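Long-range contact in 3-hydroxyacyl-thioester dehydratase Z (Mycobacterium tuberculosis, PDB 2C2I), which probably catalyses the reversible hydration of trans-2-enoyl-CoA to (3R)-3-hydroxyacyl-CoA as a homodimeric hotdog-fold hydratase of the MaoC-like type: residues Phe34-His45 and Pro55-Met65. Numbering follows the deposited sequence.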
loop_
_atom_site.group_PDB
_atom_site.type_symbol
_atom_site.label_atom_id
_atom_site.label_comp_id
_atom_site.label_asym_id
_atom_site.label_seq_id
_atom_site.Cartn_x
_atom_site.Cartn_y
_atom_site.Cartn_z
ATOM N N PHE A 34 -10.311 -0.943 -7.029
ATOM C CA PHE A 34 -8.973 -0.513 -6.601
ATOM C C PHE A 34 -8.302 0.374 -7.650
ATOM O O PHE A 34 -7.687 1.412 -7.323
ATOM C CB PHE A 34 -8.078 -1.708 -6.285
ATOM C CG PHE A 34 -6.831 -1.329 -5.509
ATOM C CD1 PHE A 34 -6.891 -1.136 -4.135
ATOM C CD2 PHE A 34 -5.612 -1.151 -6.169
ATOM C CE1 PHE A 34 -5.727 -0.770 -3.409
ATOM C CE2 PHE A 34 -4.443 -0.777 -5.460
ATOM C CZ PHE A 34 -4.504 -0.595 -4.082
ATOM N N ALA A 35 -8.390 -0.080 -8.899
ATOM C CA ALA A 35 -7.917 0.657 -10.049
ATOM C C ALA A 35 -8.596 2.017 -10.117
ATOM O O ALA A 35 -7.933 3.012 -10.317
ATOM C CB ALA A 35 -8.173 -0.152 -11.351
ATOM N N ASP A 36 -9.921 2.065 -9.934
ATOM C CA ASP A 36 -10.637 3.359 -9.931
ATOM C C ASP A 36 -10.198 4.271 -8.782
ATOM O O ASP A 36 -10.001 5.479 -8.984
ATOM C CB ASP A 36 -12.158 3.168 -9.874
ATOM C CG ASP A 36 -12.714 2.463 -11.104
ATOM O OD1 ASP A 36 -12.049 2.419 -12.164
ATOM O OD2 ASP A 36 -13.847 1.932 -11.006
ATOM N N ALA A 37 -10.058 3.691 -7.586
ATOM C CA ALA A 37 -9.657 4.441 -6.401
ATOM C C ALA A 37 -8.264 5.075 -6.564
ATOM O O ALA A 37 -8.039 6.205 -6.133
ATOM C CB ALA A 37 -9.693 3.548 -5.172
ATOM N N THR A 38 -7.342 4.342 -7.178
ATOM C CA THR A 38 -5.914 4.719 -7.139
ATOM C C THR A 38 -5.330 5.223 -8.470
ATOM O O THR A 38 -4.207 5.732 -8.498
ATOM C CB THR A 38 -5.046 3.518 -6.679
ATOM O OG1 THR A 38 -5.145 2.462 -7.638
ATOM C CG2 THR A 38 -5.488 2.994 -5.289
ATOM N N GLY A 39 -6.074 5.058 -9.567
ATOM C CA GLY A 39 -5.571 5.467 -10.874
ATOM C C GLY A 39 -4.560 4.521 -11.496
ATOM O O GLY A 39 -3.891 4.881 -12.456
ATOM N N ASP A 40 -4.406 3.317 -10.957
ATOM C CA ASP A 40 -3.591 2.318 -11.627
ATOM C C ASP A 40 -4.520 1.386 -12.404
ATOM O O ASP A 40 -5.172 0.516 -11.812
ATOM C CB ASP A 40 -2.706 1.555 -10.622
ATOM C CG ASP A 40 -1.749 0.567 -11.304
ATOM O OD1 ASP A 40 -1.893 0.269 -12.514
ATOM O OD2 ASP A 40 -0.839 0.065 -10.618
ATOM N N HIS A 41 -4.621 1.610 -13.718
ATOM C CA HIS A 41 -5.457 0.767 -14.585
ATOM C C HIS A 41 -4.613 -0.101 -15.498
ATOM O O HIS A 41 -5.012 -0.390 -16.629
ATOM C CB HIS A 41 -6.428 1.639 -15.420
ATOM C CG HIS A 41 -7.500 2.300 -14.605
ATOM N ND1 HIS A 41 -7.354 3.560 -14.072
ATOM C CD2 HIS A 41 -8.721 1.866 -14.213
ATOM C CE1 HIS A 41 -8.444 3.879 -13.393
ATOM N NE2 HIS A 41 -9.294 2.870 -13.475
ATOM N N GLN A 42 -3.450 -0.553 -15.027
ATOM C CA GLN A 42 -2.580 -1.311 -15.908
ATOM C C GLN A 42 -3.317 -2.555 -16.419
ATOM O O GLN A 42 -4.094 -3.172 -15.689
ATOM C CB GLN A 42 -1.263 -1.698 -15.249
ATOM C CG GLN A 42 -0.212 -2.029 -16.303
ATOM C CD GLN A 42 1.144 -2.433 -15.742
ATOM O OE1 GLN A 42 2.016 -2.791 -16.498
ATOM N NE2 GLN A 42 1.316 -2.386 -14.412
ATOM N N TRP A 43 -3.073 -2.885 -17.680
ATOM C CA TRP A 43 -3.723 -4.026 -18.312
ATOM C C TRP A 43 -3.602 -5.339 -17.530
ATOM O O TRP A 43 -4.558 -6.107 -17.483
ATOM C CB TRP A 43 -3.237 -4.216 -19.739
ATOM C CG TRP A 43 -1.785 -4.541 -19.864
ATOM C CD1 TRP A 43 -0.752 -3.654 -19.887
ATOM C CD2 TRP A 43 -1.196 -5.841 -19.942
ATOM N NE1 TRP A 43 0.442 -4.313 -20.032
ATOM C CE2 TRP A 43 0.200 -5.661 -20.073
ATOM C CE3 TRP A 43 -1.716 -7.147 -19.961
ATOM C CZ2 TRP A 43 1.090 -6.731 -20.185
ATOM C CZ3 TRP A 43 -0.823 -8.222 -20.094
ATOM C CH2 TRP A 43 0.562 -8.005 -20.199
ATOM N N ILE A 44 -2.444 -5.589 -16.908
ATOM C CA ILE A 44 -2.234 -6.822 -16.130
ATOM C C ILE A 44 -3.273 -7.016 -15.005
ATOM O O ILE A 44 -3.498 -8.141 -14.561
ATOM C CB ILE A 44 -0.806 -6.933 -15.543
ATOM C CG1 ILE A 44 -0.520 -5.781 -14.562
ATOM C CG2 ILE A 44 0.235 -6.947 -16.649
ATOM C CD1 ILE A 44 0.836 -5.931 -13.847
ATOM N N HIS A 45 -3.891 -5.927 -14.552
ATOM C CA HIS A 45 -4.887 -5.996 -13.479
ATOM C C HIS A 45 -6.318 -5.956 -14.004
ATOM O O HIS A 45 -7.206 -6.577 -13.411
ATOM C CB HIS A 45 -4.699 -4.867 -12.451
ATOM C CG HIS A 45 -3.283 -4.707 -11.976
ATOM N ND1 HIS A 45 -2.582 -5.716 -11.337
ATOM C CD2 HIS A 45 -2.438 -3.651 -12.051
ATOM C CE1 HIS A 45 -1.367 -5.288 -11.056
ATOM N NE2 HIS A 45 -1.258 -4.036 -11.468
ATOM N N PRO A 55 1.870 -12.728 -19.675
ATOM C CA PRO A 55 2.721 -13.685 -18.953
ATOM C C PRO A 55 2.022 -14.406 -17.789
ATOM O O PRO A 55 2.432 -15.501 -17.396
ATOM C CB PRO A 55 3.867 -12.812 -18.424
ATOM C CG PRO A 55 3.799 -11.541 -19.227
ATOM C CD PRO A 55 2.364 -11.346 -19.538
ATOM N N PHE A 56 0.972 -13.810 -17.258
ATOM C CA PHE A 56 0.254 -14.423 -16.149
ATOM C C PHE A 56 -0.965 -15.250 -16.564
ATOM O O PHE A 56 -1.512 -15.997 -15.740
ATOM C CB PHE A 56 -0.128 -13.351 -15.121
ATOM C CG PHE A 56 1.046 -12.547 -14.626
ATOM C CD1 PHE A 56 1.945 -13.094 -13.712
ATOM C CD2 PHE A 56 1.241 -11.232 -15.049
ATOM C CE1 PHE A 56 3.043 -12.351 -13.250
ATOM C CE2 PHE A 56 2.338 -10.469 -14.569
ATOM C CZ PHE A 56 3.232 -11.039 -13.680
ATOM N N GLY A 57 -1.392 -15.116 -17.828
ATOM C CA GLY A 57 -2.565 -15.854 -18.349
ATOM C C GLY A 57 -3.935 -15.410 -17.853
ATOM O O GLY A 57 -4.967 -15.889 -18.314
ATOM N N THR A 58 -3.959 -14.481 -16.911
ATOM C CA THR A 58 -5.202 -13.969 -16.365
ATOM C C THR A 58 -4.816 -12.697 -15.629
ATOM O O THR A 58 -3.622 -12.440 -15.448
ATOM C CB THR A 58 -5.857 -14.975 -15.375
ATOM O OG1 THR A 58 -7.156 -14.502 -14.989
ATOM C CG2 THR A 58 -4.976 -15.171 -14.118
ATOM N N THR A 59 -5.812 -11.924 -15.220
ATOM C CA THR A 59 -5.568 -10.680 -14.484
ATOM C C THR A 59 -5.015 -11.021 -13.102
ATOM O O THR A 59 -5.394 -12.050 -12.517
ATOM C CB THR A 59 -6.829 -9.798 -14.347
ATOM O OG1 THR A 59 -7.964 -10.580 -13.947
ATOM C CG2 THR A 59 -7.147 -9.085 -15.684
ATOM N N ILE A 60 -4.130 -10.164 -12.589
ATOM C CA ILE A 60 -3.592 -10.319 -11.225
ATOM C C ILE A 60 -3.924 -9.072 -10.386
ATOM O O ILE A 60 -4.122 -7.975 -10.939
ATOM C CB ILE A 60 -2.046 -10.634 -11.232
ATOM C CG1 ILE A 60 -1.209 -9.483 -11.812
ATOM C CG2 ILE A 60 -1.727 -11.937 -11.966
ATOM C CD1 ILE A 60 0.285 -9.693 -11.685
ATOM N N ALA A 61 -4.003 -9.228 -9.065
ATOM C CA ALA A 61 -4.255 -8.101 -8.172
ATOM C C ALA A 61 -3.090 -7.104 -8.217
ATOM O O ALA A 61 -1.973 -7.455 -8.522
ATOM C CB ALA A 61 -4.449 -8.596 -6.722
ATOM N N HIS A 62 -3.375 -5.856 -7.870
ATOM C CA HIS A 62 -2.319 -4.877 -7.625
ATOM C C HIS A 62 -1.601 -5.314 -6.346
ATOM O O HIS A 62 -2.262 -5.656 -5.375
ATOM C CB HIS A 62 -2.921 -3.498 -7.339
ATOM C CG HIS A 62 -3.758 -2.935 -8.445
ATOM N ND1 HIS A 62 -5.035 -3.381 -8.718
ATOM C CD2 HIS A 62 -3.532 -1.896 -9.287
ATOM C CE1 HIS A 62 -5.538 -2.676 -9.718
ATOM N NE2 HIS A 62 -4.642 -1.774 -10.087
ATOM N N GLY A 63 -0.277 -5.329 -6.348
ATOM C CA GLY A 63 0.476 -5.547 -5.088
ATOM C C GLY A 63 0.058 -4.562 -4.005
ATOM O O GLY A 63 -0.016 -4.928 -2.801
ATOM N N PHE A 64 -0.257 -3.329 -4.397
ATOM C CA PHE A 64 -0.630 -2.336 -3.396
ATOM C C PHE A 64 -1.967 -2.701 -2.787
ATOM O O PHE A 64 -2.255 -2.299 -1.670
ATOM C CB PHE A 64 -0.664 -0.911 -3.964
ATOM C CG PHE A 64 0.686 -0.239 -4.044
ATOM C CD1 PHE A 64 1.505 -0.106 -2.902
ATOM C CD2 PHE A 64 1.132 0.282 -5.254
ATOM C CE1 PHE A 64 2.734 0.544 -2.992
ATOM C CE2 PHE A 64 2.369 0.965 -5.340
ATOM C CZ PHE A 64 3.175 1.078 -4.230
HETATM N N MSE A 65 -2.788 -3.459 -3.526
HETATM C CA MSE A 65 -4.062 -3.866 -2.960
HETATM C C MSE A 65 -3.866 -5.001 -1.965
HETATM O O MSE A 65 -4.398 -4.937 -0.875
HETATM C CB MSE A 65 -5.067 -4.306 -4.016
HETATM C CG MSE A 65 -6.389 -4.717 -3.347
HETATM SE SE MSE A 65 -7.810 -5.031 -4.623
HETATM C CE MSE A 65 -7.041 -5.811 -5.519
HETATM O O HOH W 1 -2.037 -10.221 -15.911
#
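The imidazole of His-62 is sandwiched between His-45 CD2 over one face and Phe-34 CD2 over the opposite one. With His-45 it makes a face-to-face stack, centroids 3.9 Å apart and planes at 23°, whereas Phe-34 meets it obliquely, CD2 lying 3.4 Å from His-62 CG. Met-65 CB sits over the centre of one face of Phe-34, a CH-pi contact, with Thr-38 CG2 toward the rim of the opposite face, while the selenium of this selenomethionine reaches Phe-34 CB alongside. Flat, apolar Phe-34 suits this slot, and its ring also meets Phe-34 of the second subunit.

Histidine suits the middle because its edge can still bond: NE2 of His-62 donates to Asp-40 O at 2.9 Å (162°), nearly in the ring plane. Likewise His-45 ND1 donates to Ile-60 O at 2.8 Å, CG anti to the carbonyl carbon (chi1 -48°) turning ND1 that way, and Ile-44 CG1 lies over the face turned from His-62. These bonds, with the stack, help to fix the rotation of both rings. Next to them, Ile-60 N donates to Ile-44 O (2.9 Å), which also accepts from a water bridging to Thr-58 O.

By similarity, Asp-40 and His-45 are important for catalysis and Ile-60 to Gly-63 bind substrate, so the contact probably forms part of the hydratase active site. With ND1 committed to a carbonyl, His-45 is probably held in a set orientation beside the loop that probably binds substrate.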